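Local coordinates for protein dihydroorotase (Saccharomyces cerevisiae S288C, PDB 6L0H) that catalyses the zinc-dependent, reversible interconversion of N-carbamoyl-L-aspartate (ureidosuccinate) and dihydroorotate, the third step of de novo pyrimidine biosynthesis, at residues K78-D83 / Y121-A126; H152-E157 / V232-N237; H213-I218 / I287-E292. All coordinates share one frame; numbering follows the deposited sequence.

Contact 1: K78-D83 / Y121-A126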
ATOM      1  N   LYS A  78       4.325 -27.970  12.665  1.00 34.66           N
ATOM      2  CA  LYS A  78       4.031 -28.976  13.685  1.00 39.66           C
ATOM      3  C   LYS A  78       4.384 -30.366  13.194  1.00 38.07           C
ATOM      4  O   LYS A  78       4.448 -31.294  14.010  1.00 35.38           O
ATOM      5  CB  LYS A  78       2.536 -29.091  13.989  1.00 44.35           C
ATOM      6  CG  LYS A  78       1.605 -27.865  14.006  1.00 49.81           C
ATOM      7  CD  LYS A  78       1.250 -27.268  15.418  1.00 60.77           C
ATOM      8  CE  LYS A  78      -0.224 -26.563  15.414  1.00 71.20           C
ATOM      9  NZ  LYS A  78      -1.287 -27.703  15.243  1.00 72.56           N
ATOM     10  N   ASP A  79       4.518 -30.547  11.874  1.00 30.46           N
ATOM     11  CA  ASP A  79       4.900 -31.839  11.330  1.00 34.14           C
ATOM     12  C   ASP A  79       6.362 -32.147  11.590  1.00 37.69           C
ATOM     13  O   ASP A  79       6.772 -33.306  11.440  1.00 35.92           O
ATOM     14  CB  ASP A  79       4.684 -31.888   9.806  1.00 36.37           C
ATOM     15  CG  ASP A  79       3.225 -31.709   9.383  1.00 39.90           C
ATOM     16  OD1 ASP A  79       2.321 -31.742  10.250  1.00 37.55           O
ATOM     17  OD2 ASP A  79       2.986 -31.546   8.163  1.00 41.88           O
ATOM     18  N   LEU A  80       7.154 -31.149  11.971  1.00 30.37           N
ATOM     19  CA  LEU A  80       8.556 -31.407  12.255  1.00 28.81           C
ATOM     20  C   LEU A  80       8.667 -32.091  13.611  1.00 27.68           C
ATOM     21  O   LEU A  80       7.851 -31.865  14.504  1.00 27.79           O
ATOM     22  CB  LEU A  80       9.373 -30.115  12.253  1.00 22.56           C
ATOM     23  CG  LEU A  80       9.397 -29.292  10.956  1.00 23.43           C
ATOM     24  CD1 LEU A  80      10.502 -28.246  10.990  1.00 22.76           C
ATOM     25  CD2 LEU A  80       9.547 -30.206   9.754  1.00 24.21           C
ATOM     26  N   THR A  81       9.680 -32.928  13.756  1.00 30.32           N
ATOM     27  CA  THR A  81       9.974 -33.578  15.023  1.00 33.85           C
ATOM     28  C   THR A  81      11.452 -33.401  15.310  1.00 29.74           C
ATOM     29  O   THR A  81      12.256 -33.265  14.380  1.00 25.29           O
ATOM     30  CB  THR A  81       9.651 -35.085  15.025  1.00 30.47           C
ATOM     31  OG1 THR A  81      10.567 -35.772  14.162  1.00 30.50           O
ATOM     32  CG2 THR A  81       8.213 -35.337  14.569  1.00 25.38           C
ATOM     33  N   PRO A  82      11.844 -33.432  16.586  1.00 33.11           N
ATOM     34  CA  PRO A  82      13.283 -33.388  16.889  1.00 29.00           C
ATOM     35  C   PRO A  82      14.048 -34.489  16.181  1.00 27.79           C
ATOM     36  O   PRO A  82      15.165 -34.255  15.707  1.00 26.92           O
ATOM     37  CB  PRO A  82      13.322 -33.531  18.419  1.00 28.75           C
ATOM     38  CG  PRO A  82      12.010 -32.945  18.872  1.00 31.94           C
ATOM     39  CD  PRO A  82      11.004 -33.264  17.787  1.00 28.46           C
ATOM     40  N   ASP A  83      13.454 -35.677  16.052  1.00 32.17           N
ATOM     41  CA  ASP A  83      14.131 -36.780  15.373  1.00 30.57           C
ATOM     42  C   ASP A  83      14.364 -36.466  13.899  1.00 29.42           C
ATOM     43  O   ASP A  83      15.452 -36.714  13.372  1.00 29.34           O
ATOM     44  CB  ASP A  83      13.311 -38.070  15.512  1.00 34.15           C
ATOM     45  CG  ASP A  83      13.346 -38.665  16.932  1.00 40.90           C
ATOM     46  OD1 ASP A  83      14.051 -38.133  17.824  1.00 40.55           O
ATOM     47  OD2 ASP A  83      12.658 -39.688  17.145  1.00 43.10           O
ATOM     48  N   TYR A 121       9.851 -25.271  20.735  1.00 27.69           N
ATOM     49  CA  TYR A 121      11.118 -25.370  21.459  1.00 25.41           C
ATOM     50  C   TYR A 121      11.820 -26.718  21.289  1.00 23.23           C
ATOM     51  O   TYR A 121      13.049 -26.717  21.091  1.00 27.38           O
ATOM     52  CB  TYR A 121      10.865 -25.016  22.933  1.00 26.24           C
ATOM     53  CG  TYR A 121      10.948 -23.520  23.163  1.00 26.06           C
ATOM     54  CD1 TYR A 121      10.717 -22.629  22.124  1.00 26.13           C
ATOM     55  CD2 TYR A 121      11.299 -23.001  24.396  1.00 26.43           C
ATOM     56  CE1 TYR A 121      10.817 -21.248  22.319  1.00 29.85           C
ATOM     57  CE2 TYR A 121      11.410 -21.630  24.600  1.00 30.32           C
ATOM     58  CZ  TYR A 121      11.164 -20.756  23.564  1.00 28.14           C
ATOM     59  OH  TYR A 121      11.283 -19.392  23.780  1.00 29.18           O
ATOM     60  N   PRO A 122      11.136 -27.872  21.269  1.00 23.37           N
ATOM     61  CA  PRO A 122      11.870 -29.103  20.917  1.00 25.58           C
ATOM     62  C   PRO A 122      12.553 -29.021  19.550  1.00 27.57           C
ATOM     63  O   PRO A 122      13.667 -29.545  19.383  1.00 22.29           O
ATOM     64  CB  PRO A 122      10.782 -30.190  20.939  1.00 24.94           C
ATOM     65  CG  PRO A 122       9.645 -29.607  21.702  1.00 29.03           C
ATOM     66  CD  PRO A 122       9.702 -28.129  21.517  1.00 22.37           C
ATOM     67  N   ILE A 123      11.920 -28.375  18.559  1.00 27.65           N
ATOM     68  CA  ILE A 123      12.587 -28.182  17.268  1.00 25.25           C
ATOM     69  C   ILE A 123      13.803 -27.271  17.427  1.00 19.89           C
ATOM     70  O   ILE A 123      14.896 -27.578  16.936  1.00 24.00           O
ATOM     71  CB  ILE A 123      11.599 -27.627  16.223  1.00 24.59           C
ATOM     72  CG1 ILE A 123      10.314 -28.464  16.178  1.00 23.19           C
ATOM     73  CG2 ILE A 123      12.269 -27.538  14.839  1.00 22.11           C
ATOM     74  CD1 ILE A 123      10.528 -29.949  15.814  1.00 21.14           C
ATOM     75  N   PHE A 124      13.636 -26.135  18.111  1.00 22.29           N
ATOM     76  CA  PHE A 124      14.751 -25.187  18.226  1.00 22.36           C
ATOM     77  C   PHE A 124      15.920 -25.813  18.983  1.00 27.04           C
ATOM     78  O   PHE A 124      17.099 -25.622  18.628  1.00 25.45           O
ATOM     79  CB  PHE A 124      14.292 -23.911  18.939  1.00 22.36           C
ATOM     80  CG  PHE A 124      13.169 -23.160  18.231  1.00 23.86           C
ATOM     81  CD1 PHE A 124      12.964 -23.287  16.863  1.00 19.37           C
ATOM     82  CD2 PHE A 124      12.338 -22.313  18.949  1.00 23.27           C
ATOM     83  CE1 PHE A 124      11.947 -22.606  16.232  1.00 21.62           C
ATOM     84  CE2 PHE A 124      11.303 -21.615  18.323  1.00 25.11           C
ATOM     85  CZ  PHE A 124      11.110 -21.750  16.959  1.00 24.10           C
ATOM     86  N   LYS A 125      15.596 -26.589  20.020  1.00 27.92           N
ATOM     87  CA  LYS A 125      16.596 -27.280  20.818  1.00 28.38           C
ATOM     88  C   LYS A 125      17.401 -28.246  19.960  1.00 25.48           C
ATOM     89  O   LYS A 125      18.639 -28.252  20.009  1.00 30.16           O
ATOM     90  CB  LYS A 125      15.874 -28.011  21.960  1.00 27.46           C
ATOM     91  CG  LYS A 125      16.726 -28.575  23.043  1.00 33.70           C
ATOM     92  CD  LYS A 125      15.823 -29.183  24.121  1.00 29.05           C
ATOM     93  CE  LYS A 125      16.626 -30.002  25.101  1.00 32.05           C
ATOM     94  NZ  LYS A 125      15.705 -30.816  25.958  1.00 34.02           N
ATOM     95  N   ALA A 126      16.716 -29.052  19.138  1.00 22.36           N
ATOM     96  CA  ALA A 126      17.424 -29.922  18.190  1.00 26.88           C
ATOM     97  C   ALA A 126      18.240 -29.134  17.160  1.00 29.18           C
ATOM     98  O   ALA A 126      19.355 -29.535  16.803  1.00 27.65           O
ATOM     99  CB  ALA A 126      16.431 -30.847  17.486  1.00 27.39           C
TER
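Pro-82 lays its ring against the first turn of helix 121-130, where CB, CG and CD in turn meet Ala-126, Pro-122 and Ile-123. Pro-82 CB lies 4.2 Å from Ala-126 CB, a methyl small enough to let Pro-82 O come within 4.0 Å of it. At the ring's corner, Pro-82 CG lies 3.7 Å from Pro-122 CB, the two rings side by side and pointing the same way, and Pro-122 O lies beside both CB and CG. Pro-82 CD, next to the ring nitrogen, lies 3.9 Å from Ile-123 CD1, the end of the isoleucine.

Both prolines stand in the opening turn of a helix, where a backbone N has no carbonyl to find within its own helix and a residue without N-H costs nothing. Thr-81 provides the N-cap of helix 82-90, its OG1 accepting from the backbone N of Leu-84. Helices 82-90 and 121-130 belong to the outer layer of the TIM-barrel fold, and the contact brings their starts together.

Ile-123 crosses the Pro-82 ring at about a right angle. Its CG1 stands beside the backbone N (chi1 -51°), and chi2 (-60°) then turns CD1 towards residues 80-82, a reach the long isoleucine branch allows. There Ile-123 CD1 packs 3.7 Å from Leu-80 CB and 3.5 Å from Leu-80 O. Ile-85 of helix 82-90 touches Leu-80, Ile-123 and Ala-126 alike.

Contact 2: H152-E157 / V232-N237; sequences HVLNAE and VAKLPN
Val-153 and Val-232 approach to 6.7 Å between their CA atoms, Leu-154 and Lys-234 to 6.5 Å between theirs, so the two loops pass one another in the same sense, too far apart for direct backbone bonding. Two waters bridge part of the separation. Water 2 accepts from Val-232 N at 2.7 Å and lies equally close to Val-153 O; water 1 joins Val-153 O to Glu-157 N and has a weak bond from Lys-234 NZ.

The long arm of Lys-234 reaches across to the other loop, Lys-234 CE resting 3.3 Å from Leu-154 O. A bend at chi4 (56°) then turns the ammonium group back on its own loop, where Lys-234 NZ donates to Val-232 O at 2.7 Å, in the carbonyl plane and on a lone pair. Thr-182 OG1 also bonds this nitrogen. The same hydroxyl bonds Glu-157, whose OE1 stays 4.7 Å from Lys-234 NZ, near enough for the opposite charges probably to steady each other.

Each segment is the last part of the connection that follows strand 133-136 or 205-209 of the TIM barrel, and leads into helix 156-170 or 236-247, on the side where the zinc ions bind. A methionine in place of Lys-234 would probably leave Val-232 O without this donor and Glu-157 without the lysine's opposite charge.

Leu-154 and Val-232 supply the apolar part, the isopropyl end of the leucine and the short valine flanking the lysine chain, with Leu-154 CD2 3.9 Å from Val-232 CG1. Leu-154 serves twice, also packing on Leu-154 of the second subunit, whose Asp-219 bonds Val-153 N.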
ATOM      1  N   HIS A 152      -0.303  -3.529  12.223  1.00 25.12           N
ATOM      2  CA  HIS A 152      -0.608  -3.347  10.804  1.00 25.54           C
ATOM      3  C   HIS A 152       0.671  -3.583   9.985  1.00 20.82           C
ATOM      4  O   HIS A 152       1.740  -3.850  10.538  1.00 21.73           O
ATOM      5  CB  HIS A 152      -1.182  -1.949  10.574  1.00 21.02           C
ATOM      6  CG  HIS A 152      -0.376  -0.872  11.215  1.00 20.12           C
ATOM      7  ND1 HIS A 152       0.755  -0.343  10.635  1.00 22.28           N
ATOM      8  CD2 HIS A 152      -0.510  -0.247  12.411  1.00 24.70           C
ATOM      9  CE1 HIS A 152       1.275   0.575  11.434  1.00 22.16           C
ATOM     10  NE2 HIS A 152       0.527   0.651  12.519  1.00 21.17           N
ATOM     11  N   VAL A 153       0.568  -3.502   8.651  1.00 22.73           N
ATOM     12  CA  VAL A 153       1.706  -3.868   7.813  1.00 19.40           C
ATOM     13  C   VAL A 153       2.908  -2.976   8.047  1.00 17.90           C
ATOM     14  O   VAL A 153       4.031  -3.378   7.726  1.00 17.50           O
ATOM     15  CB  VAL A 153       1.365  -3.886   6.303  1.00 18.42           C
ATOM     16  CG1 VAL A 153       0.457  -5.067   5.977  1.00 23.42           C
ATOM     17  CG2 VAL A 153       0.759  -2.578   5.862  1.00 23.89           C
ATOM     18  N   LEU A 154       2.713  -1.765   8.578  1.00 18.89           N
ATOM     19  CA  LEU A 154       3.852  -0.865   8.788  1.00 19.53           C
ATOM     20  C   LEU A 154       4.622  -1.134  10.078  1.00 19.80           C
ATOM     21  O   LEU A 154       5.836  -0.926  10.109  1.00 17.21           O
ATOM     22  CB  LEU A 154       3.408   0.588   8.775  1.00 18.35           C
ATOM     23  CG  LEU A 154       2.967   1.126   7.429  1.00 23.69           C
ATOM     24  CD1 LEU A 154       2.864   2.586   7.634  1.00 29.68           C
ATOM     25  CD2 LEU A 154       3.941   0.799   6.298  1.00 20.55           C
ATOM     26  N   ASN A 155       3.952  -1.546  11.151  1.00 22.62           N
ATOM     27  CA  ASN A 155       4.627  -1.791  12.422  1.00 20.19           C
ATOM     28  C   ASN A 155       4.724  -3.273  12.776  1.00 19.96           C
ATOM     29  O   ASN A 155       5.176  -3.608  13.882  1.00 20.32           O
ATOM     30  CB  ASN A 155       3.939  -1.010  13.544  1.00 20.75           C
ATOM     31  CG  ASN A 155       2.587  -1.584  13.923  1.00 24.82           C
ATOM     32  OD1 ASN A 155       2.059  -2.498  13.277  1.00 20.98           O
ATOM     33  ND2 ASN A 155       2.018  -1.048  14.994  1.00 25.55           N
ATOM     34  N   ALA A 156       4.312  -4.165  11.870  1.00 18.55           N
ATOM     35  CA  ALA A 156       4.306  -5.590  12.184  1.00 19.65           C
ATOM     36  C   ALA A 156       5.716  -6.127  12.434  1.00 20.97           C
ATOM     37  O   ALA A 156       5.893  -7.043  13.245  1.00 20.94           O
ATOM     38  CB  ALA A 156       3.629  -6.370  11.055  1.00 17.27           C
ATOM     39  N   GLU A 157       6.723  -5.581  11.750  1.00 15.80           N
ATOM     40  CA  GLU A 157       8.106  -5.975  12.017  1.00 18.81           C
ATOM     41  C   GLU A 157       8.571  -5.482  13.387  1.00 21.42           C
ATOM     42  O   GLU A 157       9.156  -6.238  14.175  1.00 21.11           O
ATOM     43  CB  GLU A 157       9.020  -5.443  10.913  1.00 14.25           C
ATOM     44  CG  GLU A 157      10.519  -5.760  11.114  1.00 17.45           C
ATOM     45  CD  GLU A 157      11.339  -5.379   9.883  1.00 17.06           C
ATOM     46  OE1 GLU A 157      11.098  -5.974   8.804  1.00 15.33           O
ATOM     47  OE2 GLU A 157      12.200  -4.476   9.982  1.00 14.13           O
ATOM     48  N   VAL A 232       6.510  -5.061   3.825  1.00 12.81           N
ATOM     49  CA  VAL A 232       6.276  -3.960   2.908  1.00 14.95           C
ATOM     50  C   VAL A 232       7.415  -2.935   3.026  1.00 17.43           C
ATOM     51  O   VAL A 232       7.951  -2.706   4.115  1.00 12.49           O
ATOM     52  CB  VAL A 232       4.890  -3.410   3.289  1.00 19.12           C
ATOM     53  CG1 VAL A 232       4.935  -2.012   3.839  1.00 15.69           C
ATOM     54  CG2 VAL A 232       3.855  -3.673   2.237  1.00 17.19           C
ATOM     55  N   ALA A 233       7.814  -2.332   1.899  1.00 13.75           N
ATOM     56  CA  ALA A 233       8.723  -1.182   1.968  1.00 14.47           C
ATOM     57  C   ALA A 233       8.070  -0.024   2.721  1.00 16.99           C
ATOM     58  O   ALA A 233       6.901   0.302   2.498  1.00 15.96           O
ATOM     59  CB  ALA A 233       9.138  -0.717   0.561  1.00 16.55           C
ATOM     60  N   LYS A 234       8.831   0.614   3.599  1.00 14.64           N
ATOM     61  CA  LYS A 234       8.277   1.529   4.594  1.00 16.24           C
ATOM     62  C   LYS A 234       8.709   2.958   4.267  1.00 15.60           C
ATOM     63  O   LYS A 234       8.572   3.364   3.108  1.00 15.79           O
ATOM     64  CB  LYS A 234       8.642   1.012   5.979  1.00 14.84           C
ATOM     65  CG  LYS A 234       8.119  -0.429   6.188  1.00 16.55           C
ATOM     66  CD  LYS A 234       8.471  -1.012   7.535  1.00 17.32           C
ATOM     67  CE  LYS A 234       7.682  -2.301   7.790  1.00 15.46           C
ATOM     68  NZ  LYS A 234       7.866  -3.343   6.721  1.00 12.20           N
ATOM     69  N   LEU A 235       9.187   3.738   5.214  1.00 14.33           N
ATOM     70  CA  LEU A 235       9.367   5.177   5.050  1.00 16.71           C
ATOM     71  C   LEU A 235      10.790   5.541   4.658  1.00 18.97           C
ATOM     72  O   LEU A 235      11.740   4.798   4.936  1.00 16.89           O
ATOM     73  CB  LEU A 235       9.030   5.884   6.361  1.00 17.89           C
ATOM     74  CG  LEU A 235       7.595   5.690   6.830  1.00 26.34           C
ATOM     75  CD1 LEU A 235       7.296   6.717   7.911  1.00 26.13           C
ATOM     76  CD2 LEU A 235       6.627   5.830   5.658  1.00 21.74           C
ATOM     77  N   PRO A 236      10.981   6.745   4.104  1.00 21.58           N
ATOM     78  CA  PRO A 236      12.345   7.191   3.787  1.00 21.12           C
ATOM     79  C   PRO A 236      13.333   7.009   4.912  1.00 21.20           C
ATOM     80  O   PRO A 236      14.468   6.604   4.629  1.00 22.31           O
ATOM     81  CB  PRO A 236      12.153   8.682   3.450  1.00 25.72           C
ATOM     82  CG  PRO A 236      10.777   8.744   2.878  1.00 22.10           C
ATOM     83  CD  PRO A 236       9.969   7.722   3.629  1.00 18.23           C
ATOM     84  N   ASN A 237      12.976   7.282   6.180  1.00 17.98           N
ATOM     85  CA  ASN A 237      14.036   7.145   7.168  1.00 21.87           C
ATOM     86  C   ASN A 237      14.369   5.652   7.353  1.00 23.31           C
ATOM     87  O   ASN A 237      15.476   5.304   7.781  1.00 21.98           O
ATOM     88  CB  ASN A 237      13.684   7.702   8.533  1.00 24.30           C
ATOM     89  CG  ASN A 237      14.919   7.789   9.474  1.00 36.12           C
ATOM     90  OD1 ASN A 237      15.890   6.991   9.447  1.00 35.86           O
ATOM     91  ND2 ASN A 237      14.799   8.712  10.428  1.00 46.82           N
TER
HETATM   92  O   HOH W   1       6.219  -4.811   8.817  1.00 14.24           O
HETATM   93  O   HOH W   2       4.745  -5.250   5.921  1.00 14.56           O

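Contact 3: H213-I218 / I287-E292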
ATOM      1  N   HIS A 213      14.566  -3.361  -0.974  1.00 13.06           N
ATOM      2  CA  HIS A 213      14.374  -2.462   0.172  1.00 14.32           C
ATOM      3  C   HIS A 213      15.465  -1.397   0.295  1.00 16.57           C
ATOM      4  O   HIS A 213      15.361  -0.509   1.153  1.00 14.79           O
ATOM      5  CB  HIS A 213      14.275  -3.246   1.488  1.00 11.64           C
ATOM      6  CG  HIS A 213      13.041  -4.085   1.592  1.00 14.53           C
ATOM      7  ND1 HIS A 213      13.076  -5.463   1.546  1.00 12.66           N
ATOM      8  CD2 HIS A 213      11.735  -3.743   1.704  1.00 12.61           C
ATOM      9  CE1 HIS A 213      11.846  -5.935   1.642  1.00 14.47           C
ATOM     10  NE2 HIS A 213      11.013  -4.913   1.741  1.00 14.44           N
ATOM     11  N   LEU A 214      16.542  -1.520  -0.465  1.00 17.15           N
ATOM     12  CA  LEU A 214      17.557  -0.491  -0.549  1.00 16.48           C
ATOM     13  C   LEU A 214      17.161   0.632  -1.503  1.00 18.94           C
ATOM     14  O   LEU A 214      17.840   1.659  -1.531  1.00 19.51           O
ATOM     15  CB  LEU A 214      18.878  -1.133  -1.010  1.00 19.80           C
ATOM     16  CG  LEU A 214      19.924  -1.617  -0.006  1.00 20.48           C
ATOM     17  CD1 LEU A 214      19.327  -2.271   1.193  1.00 20.02           C
ATOM     18  CD2 LEU A 214      20.950  -2.549  -0.655  1.00 17.20           C
ATOM     19  N   PHE A 215      16.111   0.445  -2.305  1.00 15.50           N
ATOM     20  CA  PHE A 215      15.605   1.430  -3.263  1.00 18.67           C
ATOM     21  C   PHE A 215      14.200   1.914  -2.948  1.00 16.14           C
ATOM     22  O   PHE A 215      13.903   3.091  -3.134  1.00 17.89           O
ATOM     23  CB  PHE A 215      15.566   0.832  -4.685  1.00 18.89           C
ATOM     24  CG  PHE A 215      16.922   0.566  -5.319  1.00 18.23           C
ATOM     25  CD1 PHE A 215      17.570  -0.653  -5.130  1.00 18.03           C
ATOM     26  CD2 PHE A 215      17.500   1.500  -6.185  1.00 22.95           C
ATOM     27  CE1 PHE A 215      18.784  -0.927  -5.764  1.00 17.12           C
ATOM     28  CE2 PHE A 215      18.727   1.235  -6.808  1.00 19.95           C
ATOM     29  CZ  PHE A 215      19.359   0.014  -6.595  1.00 18.67           C
ATOM     30  N   LEU A 216      13.333   1.034  -2.465  1.00 17.83           N
ATOM     31  CA  LEU A 216      11.897   1.275  -2.429  1.00 17.96           C
ATOM     32  C   LEU A 216      11.467   1.926  -1.134  1.00 20.98           C
ATOM     33  O   LEU A 216      12.060   1.725  -0.064  1.00 17.28           O
ATOM     34  CB  LEU A 216      11.088  -0.013  -2.589  1.00 13.26           C
ATOM     35  CG  LEU A 216      11.294  -0.771  -3.887  1.00 16.20           C
ATOM     36  CD1 LEU A 216      10.465  -2.053  -3.868  1.00 15.88           C
ATOM     37  CD2 LEU A 216      10.980   0.102  -5.108  1.00 16.35           C
ATOM     38  N   THR A 217      10.382   2.671  -1.263  1.00 16.35           N
ATOM     39  CA  THR A 217       9.655   3.336  -0.209  1.00 20.57           C
ATOM     40  C   THR A 217       8.165   3.065  -0.457  1.00 20.96           C
ATOM     41  O   THR A 217       7.777   2.557  -1.522  1.00 16.52           O
ATOM     42  CB  THR A 217      10.057   4.826  -0.242  1.00 21.78           C
ATOM     43  OG1 THR A 217      10.964   5.098   0.831  1.00 29.73           O
ATOM     44  CG2 THR A 217       8.904   5.752  -0.228  1.00 24.91           C
ATOM     45  N   ILE A 218       7.324   3.371   0.539  1.00 16.36           N
ATOM     46  CA  ILE A 218       5.887   3.132   0.410  1.00 16.82           C
ATOM     47  C   ILE A 218       5.333   3.758  -0.864  1.00 16.82           C
ATOM     48  O   ILE A 218       4.467   3.170  -1.523  1.00 17.24           O
ATOM     49  CB  ILE A 218       5.120   3.631   1.657  1.00 19.68           C
ATOM     50  CG1 ILE A 218       3.626   3.339   1.487  1.00 20.95           C
ATOM     51  CG2 ILE A 218       5.358   5.131   1.908  1.00 19.41           C
ATOM     52  CD1 ILE A 218       2.837   3.421   2.774  1.00 26.64           C
ATOM     53  N   ILE A 287      22.764  -4.445  -6.198  1.00 15.47           N
ATOM     54  CA  ILE A 287      23.438  -4.042  -4.964  1.00 16.62           C
ATOM     55  C   ILE A 287      24.605  -3.116  -5.270  1.00 20.28           C
ATOM     56  O   ILE A 287      24.848  -2.134  -4.554  1.00 18.34           O
ATOM     57  CB  ILE A 287      23.914  -5.284  -4.183  1.00 15.94           C
ATOM     58  CG1 ILE A 287      22.736  -6.200  -3.856  1.00 17.00           C
ATOM     59  CG2 ILE A 287      24.688  -4.870  -2.933  1.00 16.59           C
ATOM     60  CD1 ILE A 287      21.651  -5.514  -2.959  1.00 13.90           C
ATOM     61  N   ALA A 288      25.351  -3.431  -6.333  1.00 19.29           N
ATOM     62  CA  ALA A 288      26.493  -2.617  -6.729  1.00 24.37           C
ATOM     63  C   ALA A 288      26.082  -1.174  -6.946  1.00 22.14           C
ATOM     64  O   ALA A 288      26.840  -0.258  -6.619  1.00 23.29           O
ATOM     65  CB  ALA A 288      27.123  -3.171  -8.007  1.00 20.45           C
ATOM     66  N   GLN A 289      24.911  -0.960  -7.555  1.00 22.49           N
ATOM     67  CA  GLN A 289      24.392   0.392  -7.745  1.00 20.89           C
ATOM     68  C   GLN A 289      24.316   1.137  -6.417  1.00 22.91           C
ATOM     69  O   GLN A 289      24.726   2.296  -6.314  1.00 24.88           O
ATOM     70  CB  GLN A 289      23.011   0.330  -8.405  1.00 23.70           C
ATOM     71  CG  GLN A 289      22.630   1.572  -9.204  1.00 23.62           C
ATOM     72  CD  GLN A 289      23.506   1.751 -10.450  1.00 32.28           C
ATOM     73  OE1 GLN A 289      23.746   0.805 -11.202  1.00 25.54           O
ATOM     74  NE2 GLN A 289      23.996   2.972 -10.659  1.00 34.12           N
ATOM     75  N   VAL A 290      23.781   0.478  -5.386  1.00 18.64           N
ATOM     76  CA  VAL A 290      23.642   1.126  -4.085  1.00 20.96           C
ATOM     77  C   VAL A 290      25.009   1.443  -3.499  1.00 25.87           C
ATOM     78  O   VAL A 290      25.261   2.565  -3.034  1.00 24.65           O
ATOM     79  CB  VAL A 290      22.825   0.240  -3.130  1.00 21.14           C
ATOM     80  CG1 VAL A 290      22.853   0.839  -1.737  1.00 19.97           C
ATOM     81  CG2 VAL A 290      21.404   0.066  -3.656  1.00 19.29           C
ATOM     82  N   PHE A 291      25.921   0.460  -3.531  1.00 20.00           N
ATOM     83  CA  PHE A 291      27.234   0.658  -2.928  1.00 24.31           C
ATOM     84  C   PHE A 291      28.038   1.713  -3.671  1.00 23.18           C
ATOM     85  O   PHE A 291      28.832   2.423  -3.048  1.00 26.53           O
ATOM     86  CB  PHE A 291      28.003  -0.662  -2.870  1.00 18.45           C
ATOM     87  CG  PHE A 291      27.646  -1.509  -1.679  1.00 18.41           C
ATOM     88  CD1 PHE A 291      26.369  -2.027  -1.540  1.00 18.00           C
ATOM     89  CD2 PHE A 291      28.586  -1.793  -0.710  1.00 17.47           C
ATOM     90  CE1 PHE A 291      26.033  -2.823  -0.446  1.00 18.91           C
ATOM     91  CE2 PHE A 291      28.263  -2.577   0.389  1.00 21.70           C
ATOM     92  CZ  PHE A 291      26.976  -3.104   0.516  1.00 19.04           C
ATOM     93  N   GLU A 292      27.863   1.817  -4.992  1.00 21.01           N
ATOM     94  CA  GLU A 292      28.477   2.912  -5.734  1.00 26.67           C
ATOM     95  C   GLU A 292      27.938   4.257  -5.260  1.00 24.99           C
ATOM     96  O   GLU A 292      28.707   5.166  -4.922  1.00 26.05           O
ATOM     97  CB  GLU A 292      28.240   2.743  -7.235  1.00 23.29           C
ATOM     98  CG  GLU A 292      28.882   3.875  -8.046  1.00 33.49           C
ATOM     99  CD  GLU A 292      28.869   3.635  -9.546  1.00 33.65           C
ATOM    100  OE1 GLU A 292      28.483   2.534  -9.973  1.00 36.77           O
ATOM    101  OE2 GLU A 292      29.250   4.547 -10.310  1.00 42.48           O
TER
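Leu-214 and Phe-215 lean together on one flank of helix 283-293, and what they meet there is almost wholly apolar. Among the aliphatic contacts, Leu-214 fits against two residues spaced three apart, which the helix brings to the same side. Its branch end meets the end of an isoleucine obliquely, with 3.8 Å from Leu-214 CD2 to Ile-287 CD1. Nearer the backbone, Leu-214 CB touches Val-290 CG2, also at 3.8 Å, while Leu-214 CD2 reaches Val-290 CG1 at 4.0 Å; these two side chains cross at about a right angle. A leucine suits the spot because its CD2 methyl reaches far enough to touch both Ile-287 and Val-290, while CB stays against the valine. Val-290 CG2 is shared by Leu-214 and Phe-215, and CG1 adds to the contact with Leu-214.

The aromatic contacts belong to Phe-215. Its CE1 and CZ approach the same valine methyl obliquely, with Phe-215 CE1 3.5 Å from Val-290 CG2. Beside this, Gln-289 CB sits at the ring edge, near its plane, 4.1 Å from Phe-215 CZ.

Polar groups are kept apart from this apolar seam. The Gln-289 chain bends at chi2 (67°), leading its amide away, the amide plane turned 43° from the Phe-215 ring, and OE1 takes a hydrogen bond from Ser-356 N of strand 354-362. Phe-215 O is bonded by the amine of Lys-239 in helix 236-247.

Around the contact, Ile-287 packs on helix 300-312 and Val-290 on Val-243. The arrangement is that of a TIM barrel, where the loop leaving the C-terminal end of strand 205-209 is backed by an outer helix; Leu-214 lies about 9 Å, side chain to side chain, from His-180, a probable zinc ligand.

Contact 1 closes before the others open and sits at one flank of the barrel, its centre 31 Å from that of contact 2 and 37 Å from that of contact 3, on the opposite side of the chain's centre from the latter. Contacts 2 and 3 interlock: their segments alternate along the chain, their centres are 16 Å apart, and they touch through a probable hydrogen bond from Ile-218 N to Lys-234 O (2.9 Å). Both draw on the long connection between strand 205-209 and helix 236-247, so that one excursion from the barrel meets helix 283-293, the loop before helix 156-170 and the second subunit, the Lys-234 side chain about 11 Å from a zinc ion.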